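Local coordinates for predicted protein (Phaeodactylum tricornutum CCAP 1055/1, PDB 5Z5M), which probably converts 5-hydroxyisourate to (S)-allantoin, joining hydroxyisourate hydrolase and OHCU decarboxylase activities in one chain, at residues 186-191 / 285-290; 199-204 / 245-250. One frame throughout, in Å; residues are numbered along the deposited sequence.

Interaction 1: 186-191 / 285-290; sequences HVLDTG and PLLVSP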
loop_
_atom_site.group_PDB
_atom_site.type_symbol
_atom_site.label_atom_id
_atom_site.label_comp_id
_atom_site.label_asym_id
_atom_site.label_seq_id
_atom_site.Cartn_x
_atom_site.Cartn_y
_atom_site.Cartn_z
ATOM N N HIS A 186 11.438 10.483 -0.087
ATOM C CA HIS A 186 10.414 11.155 0.693
ATOM C C HIS A 186 9.888 10.148 1.706
ATOM O O HIS A 186 9.707 8.976 1.376
ATOM C CB HIS A 186 9.297 11.671 -0.220
ATOM C CG HIS A 186 8.136 12.273 0.507
ATOM N ND1 HIS A 186 8.224 13.465 1.193
ATOM C CD2 HIS A 186 6.857 11.852 0.644
ATOM C CE1 HIS A 186 7.048 13.749 1.730
ATOM N NE2 HIS A 186 6.204 12.785 1.412
ATOM N N VAL A 187 9.675 10.581 2.941
ATOM C CA VAL A 187 9.091 9.696 3.941
ATOM C C VAL A 187 7.763 10.260 4.433
ATOM O O VAL A 187 7.679 11.414 4.864
ATOM C CB VAL A 187 10.015 9.487 5.145
ATOM C CG1 VAL A 187 9.368 8.503 6.123
ATOM C CG2 VAL A 187 11.376 8.996 4.687
ATOM N N LEU A 188 6.722 9.443 4.347
ATOM C CA LEU A 188 5.400 9.835 4.816
ATOM C C LEU A 188 4.916 8.945 5.954
ATOM O O LEU A 188 4.892 7.722 5.824
ATOM C CB LEU A 188 4.395 9.784 3.673
ATOM C CG LEU A 188 2.963 10.075 4.115
ATOM C CD1 LEU A 188 2.696 11.569 4.123
ATOM C CD2 LEU A 188 1.978 9.342 3.224
ATOM N N ASP A 189 4.527 9.577 7.059
ATOM C CA ASP A 189 3.973 8.897 8.227
ATOM C C ASP A 189 2.473 8.688 8.009
ATOM O O ASP A 189 1.689 9.621 8.158
ATOM C CB ASP A 189 4.252 9.738 9.485
ATOM C CG ASP A 189 3.676 9.141 10.767
ATOM O OD1 ASP A 189 2.960 8.118 10.731
ATOM O OD2 ASP A 189 3.937 9.739 11.833
ATOM N N THR A 190 2.067 7.471 7.649
ATOM C CA THR A 190 0.666 7.234 7.312
ATOM C C THR A 190 -0.208 7.039 8.545
ATOM O O THR A 190 -1.436 7.011 8.447
ATOM C CB THR A 190 0.507 6.004 6.387
ATOM O OG1 THR A 190 1.068 4.850 7.023
ATOM C CG2 THR A 190 1.217 6.244 5.070
ATOM N N GLY A 191 0.423 6.903 9.705
ATOM C CA GLY A 191 -0.312 6.787 10.948
ATOM C C GLY A 191 -0.800 8.148 11.417
ATOM O O GLY A 191 -1.862 8.259 12.022
ATOM N N PRO A 285 10.551 6.481 -2.318
ATOM C CA PRO A 285 10.048 6.935 -1.024
ATOM C C PRO A 285 9.684 5.798 -0.067
ATOM O O PRO A 285 9.712 4.624 -0.441
ATOM C CB PRO A 285 8.795 7.717 -1.411
ATOM C CG PRO A 285 8.264 6.962 -2.583
ATOM C CD PRO A 285 9.468 6.399 -3.318
ATOM N N LEU A 286 9.333 6.169 1.159
ATOM C CA LEU A 286 8.832 5.233 2.153
ATOM C C LEU A 286 7.494 5.729 2.713
ATOM O O LEU A 286 7.396 6.861 3.197
ATOM C CB LEU A 286 9.851 5.056 3.290
ATOM C CG LEU A 286 9.443 4.131 4.441
ATOM C CD1 LEU A 286 9.403 2.683 3.961
ATOM C CD2 LEU A 286 10.376 4.287 5.637
ATOM N N LEU A 287 6.468 4.886 2.634
ATOM C CA LEU A 287 5.202 5.123 3.323
ATOM C C LEU A 287 5.213 4.254 4.566
ATOM O O LEU A 287 5.361 3.048 4.448
ATOM C CB LEU A 287 4.004 4.775 2.433
ATOM C CG LEU A 287 3.554 5.727 1.318
ATOM C CD1 LEU A 287 4.652 5.984 0.298
ATOM C CD2 LEU A 287 2.311 5.168 0.635
ATOM N N VAL A 288 5.079 4.833 5.757
ATOM C CA VAL A 288 5.294 4.015 6.952
ATOM C C VAL A 288 4.403 4.367 8.154
ATOM O O VAL A 288 4.074 5.528 8.388
ATOM C CB VAL A 288 6.782 4.091 7.382
ATOM C CG1 VAL A 288 7.184 5.527 7.745
ATOM C CG2 VAL A 288 7.075 3.140 8.529
ATOM N N SER A 289 3.991 3.333 8.886
ATOM C CA SER A 289 3.385 3.469 10.208
ATOM C C SER A 289 4.152 2.492 11.102
ATOM O O SER A 289 5.024 1.776 10.608
ATOM C CB SER A 289 1.882 3.167 10.170
ATOM O OG SER A 289 1.625 1.770 10.101
ATOM N N PRO A 290 3.863 2.460 12.417
ATOM C CA PRO A 290 4.568 1.438 13.201
ATOM C C PRO A 290 4.226 0.001 12.791
ATOM O O PRO A 290 4.924 -0.933 13.205
ATOM C CB PRO A 290 4.097 1.711 14.637
ATOM C CG PRO A 290 3.754 3.149 14.642
ATOM C CD PRO A 290 3.164 3.425 13.283
#
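Parallel pairing within the mixed sheet of the transthyretin-like domain sets Val-187 level with Leu-286, Leu-188 with Leu-287 and Asp-189 with Val-288. The backbone bonds alternate between the strands: Leu-286 N gives to His-186 O at 2.8 Å, Leu-188 N to Leu-286 O at 2.9 Å, and Val-288 N to Leu-188 O. Thr-190 N continues the ladder to Val-288 O, but that donor stands above the carbonyl plane, 39° out of it, where the chain leaves the extended strand. CA-H groups of Val-187 and Asp-189 also point at the oxygens of Leu-286 and Val-288.

On the face of Val-187 and Val-288 the two valines meet at an oblique crossing, CG1 of Val-187 lying 4.0 Å from CG1 of Val-288. Val-288 CG1 sits between its own N and carbonyl carbon (chi1 62°), a rotation that also brings it to 3.7 Å from Leu-188 O. On the other face Leu-188 CD2 lies 4.4 Å from Leu-287 CG. Thr-190 CG2 comes across Leu-287 at about a right angle, 4.1 Å from its CB.

At the end of the strand, Asp-189 OD1 accepts from Gly-191 N at 3.0 Å, on the anti side but 30° out of the carboxylate plane, closing an Asx turn. Its OD2 takes bonds from Asn-192 and Tyr-252, which hold the carboxylate from its other oxygen.

Strand 292-296 pairs with 281-289 through Leu-287, and Cys-249 and Phe-253 of helix 249-256 pack on Val-288. Ser-289 OG bonds Thr-190 O of a second subunit, while Tyr-296 of a third subunit packs on Leu-188 and Leu-287, so the strand pair also belongs to the subunit interfaces.

Interaction 2: 199-204 / 245-250; sequences MRIHLH and WTFFCG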
loop_
_atom_site.group_PDB
_atom_site.type_symbol
_atom_site.label_atom_id
_atom_site.label_comp_id
_atom_site.label_asym_id
_atom_site.label_seq_id
_atom_site.Cartn_x
_atom_site.Cartn_y
_atom_site.Cartn_z
ATOM N N MET A 199 14.045 12.146 10.460
ATOM C CA MET A 199 14.354 10.714 10.435
ATOM C C MET A 199 15.733 10.495 9.816
ATOM O O MET A 199 16.011 11.019 8.739
ATOM C CB MET A 199 13.292 9.927 9.647
ATOM C CG MET A 199 13.512 8.410 9.662
ATOM S SD MET A 199 12.354 7.452 8.653
ATOM C CE MET A 199 10.811 7.703 9.531
ATOM N N ARG A 200 16.596 9.739 10.494
ATOM C CA ARG A 200 17.901 9.382 9.934
ATOM C C ARG A 200 17.729 8.336 8.851
ATOM O O ARG A 200 16.942 7.402 8.997
ATOM C CB ARG A 200 18.862 8.847 11.002
ATOM C CG ARG A 200 19.285 9.845 12.053
ATOM C CD ARG A 200 20.392 9.274 12.938
ATOM N NE ARG A 200 20.066 7.951 13.472
ATOM C CZ ARG A 200 20.892 6.908 13.447
ATOM N NH1 ARG A 200 22.104 7.027 12.919
ATOM N NH2 ARG A 200 20.511 5.745 13.957
ATOM N N ILE A 201 18.483 8.499 7.772
ATOM C CA ILE A 201 18.416 7.606 6.624
ATOM C C ILE A 201 19.819 7.381 6.083
ATOM O O ILE A 201 20.518 8.341 5.769
ATOM C CB ILE A 201 17.536 8.175 5.495
ATOM C CG1 ILE A 201 16.101 8.422 5.968
ATOM C CG2 ILE A 201 17.545 7.226 4.302
ATOM C CD1 ILE A 201 15.228 9.141 4.931
ATOM N N HIS A 202 20.240 6.121 5.991
ATOM C CA HIS A 202 21.515 5.800 5.363
ATOM C C HIS A 202 21.293 5.164 3.994
ATOM O O HIS A 202 20.217 4.632 3.712
ATOM C CB HIS A 202 22.344 4.869 6.250
ATOM C CG HIS A 202 22.749 5.490 7.550
ATOM N ND1 HIS A 202 23.440 4.797 8.526
ATOM C CD2 HIS A 202 22.566 6.738 8.035
ATOM C CE1 HIS A 202 23.657 5.595 9.554
ATOM N NE2 HIS A 202 23.137 6.779 9.286
ATOM N N LEU A 203 22.313 5.251 3.147
ATOM C CA LEU A 203 22.274 4.680 1.804
ATOM C C LEU A 203 23.585 3.961 1.502
ATOM O O LEU A 203 24.664 4.552 1.609
ATOM C CB LEU A 203 22.017 5.772 0.752
ATOM C CG LEU A 203 21.891 5.288 -0.699
ATOM C CD1 LEU A 203 20.754 4.277 -0.852
ATOM C CD2 LEU A 203 21.696 6.475 -1.657
ATOM N N HIS A 204 23.484 2.684 1.152
ATOM C CA HIS A 204 24.633 1.898 0.707
ATOM C C HIS A 204 24.477 1.479 -0.739
ATOM O O HIS A 204 23.365 1.242 -1.196
ATOM C CB HIS A 204 24.810 0.638 1.555
ATOM C CG HIS A 204 25.312 0.903 2.934
ATOM N ND1 HIS A 204 24.509 1.404 3.936
ATOM C CD2 HIS A 204 26.538 0.734 3.486
ATOM C CE1 HIS A 204 25.214 1.528 5.044
ATOM N NE2 HIS A 204 26.450 1.130 4.797
ATOM N N TRP A 245 18.561 1.522 1.100
ATOM C CA TRP A 245 18.287 2.506 2.139
ATOM C C TRP A 245 18.271 1.799 3.483
ATOM O O TRP A 245 17.954 0.613 3.568
ATOM C CB TRP A 245 16.927 3.197 1.981
ATOM C CG TRP A 245 16.638 4.036 0.758
ATOM C CD1 TRP A 245 15.728 3.748 -0.220
ATOM C CD2 TRP A 245 17.174 5.332 0.434
ATOM N NE1 TRP A 245 15.689 4.759 -1.146
ATOM C CE2 TRP A 245 16.571 5.740 -0.775
ATOM C CE3 TRP A 245 18.126 6.167 1.028
ATOM C CZ2 TRP A 245 16.884 6.947 -1.399
ATOM C CZ3 TRP A 245 18.434 7.374 0.404
ATOM C CH2 TRP A 245 17.813 7.747 -0.795
ATOM N N THR A 246 18.575 2.546 4.533
ATOM C CA THR A 246 18.278 2.121 5.890
ATOM C C THR A 246 17.478 3.237 6.544
ATOM O O THR A 246 17.995 4.331 6.746
ATOM C CB THR A 246 19.554 1.823 6.712
ATOM O OG1 THR A 246 20.307 0.780 6.079
ATOM C CG2 THR A 246 19.184 1.381 8.120
ATOM N N PHE A 247 16.202 2.980 6.818
ATOM C CA PHE A 247 15.350 3.964 7.473
ATOM C C PHE A 247 15.289 3.689 8.970
ATOM O O PHE A 247 14.883 2.603 9.389
ATOM C CB PHE A 247 13.937 3.946 6.890
ATOM C CG PHE A 247 13.875 4.309 5.434
ATOM C CD1 PHE A 247 13.787 5.635 5.041
ATOM C CD2 PHE A 247 13.885 3.324 4.463
ATOM C CE1 PHE A 247 13.717 5.977 3.696
ATOM C CE2 PHE A 247 13.813 3.652 3.123
ATOM C CZ PHE A 247 13.733 4.987 2.735
ATOM N N PHE A 248 15.684 4.663 9.780
ATOM C CA PHE A 248 15.660 4.465 11.229
ATOM C C PHE A 248 14.331 4.944 11.799
ATOM O O PHE A 248 14.256 5.986 12.447
ATOM C CB PHE A 248 16.845 5.181 11.887
ATOM C CG PHE A 248 18.176 4.577 11.534
ATOM C CD1 PHE A 248 18.877 5.011 10.423
ATOM C CD2 PHE A 248 18.703 3.543 12.292
ATOM C CE1 PHE A 248 20.096 4.446 10.086
ATOM C CE2 PHE A 248 19.914 2.970 11.961
ATOM C CZ PHE A 248 20.612 3.419 10.855
ATOM N N CYS A 249 13.282 4.162 11.556
ATOM C CA CYS A 249 11.922 4.573 11.885
ATOM C C CYS A 249 11.618 4.492 13.371
ATOM O O CYS A 249 10.756 5.215 13.866
ATOM C CB CYS A 249 10.911 3.729 11.117
ATOM S SG CYS A 249 11.012 3.972 9.352
ATOM N N GLY A 250 12.312 3.598 14.068
ATOM C CA GLY A 250 12.136 3.453 15.503
ATOM C C GLY A 250 12.405 4.745 16.249
ATOM O O GLY A 250 11.635 5.132 17.130
HETATM O O HOH W 1 15.526 8.357 12.839
HETATM O O HOH W 2 21.670 1.461 3.951
#
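Arg-200 folds over the ring of Phe-248 where antiparallel strands 200-204 and 245-248 end their pairing. Its CB starts 3.9 Å from Phe-248 CD1, at the near side of the ring. CG and CD carry the chain outward until a bend at chi3 (-51°) turns it back above the aromatic face. CZ then stands 4.0 Å from the ring centroid of Phe-248 in a cation-pi contact, and NH2 reaches lowest, 3.3 Å from Phe-248 CD2. The guanidinium is tilted by 30° to the ring rather than stacked flat. NH2 also forms a salt bridge with Glu-251, so the same nitrogen is held by a carboxylate and a ring face.

The edge of that phenyl ring serves His-202 in a T-shaped pair: Phe-248 CE1 lies over the centre of the imidazole, the planes 68° apart and the centroids at 4.9 Å. Thus one aromatic ring links two polar side chains of the facing strand.

In the backbone, Phe-248 N gives to Arg-200 O, while His-202 and Thr-246 exchange two bonds as a hydrogen-bonded pair. An inverse gamma turn centred on Phe-248 leads the chain into helix 249-256; here a water accepts from Arg-200 N and donates to Phe-248 O at 2.7 Å, bridging the ends of the strands.

The buried face carries Ile-201, Leu-203, Trp-245 and Phe-247. Leu-203 CD1 makes a CH-pi contact over the six-membered ring of Trp-245, and Ile-201 CG2 closes to 3.5 Å from Trp-245 CE3. Ile-201 CD1 lies alongside Phe-247, 3.7 Å from its CE1.

Strands 213-219 and 268-275 flank the pair in its four-stranded sheet; Trp-245 stacks on Phe-273 and packs on Val-284 of strand 281-289.

From the N terminus, past the helices that make up the first part of the chain, strand 182-189 brings in 186-191. The chain then passes through 199-204 and returns at 245-250, where interaction 2 closes a loop of 40 intervening residues within the antiparallel sheet. Only when 285-290 pairs with 186-191 does interaction 1 close the longer loop, of 93 residues, so interaction 2 is nested inside it. Their centres are about 12 Å apart, and the two sheets meet directly: Leu-286 CD2 lies 3.5 Å from Phe-247 CG, and Val-187 CG2 lies 3.9 Å from Ile-201 CD1. Together they tie both layers of the β-sandwich and the start of helix 249-256 into one core.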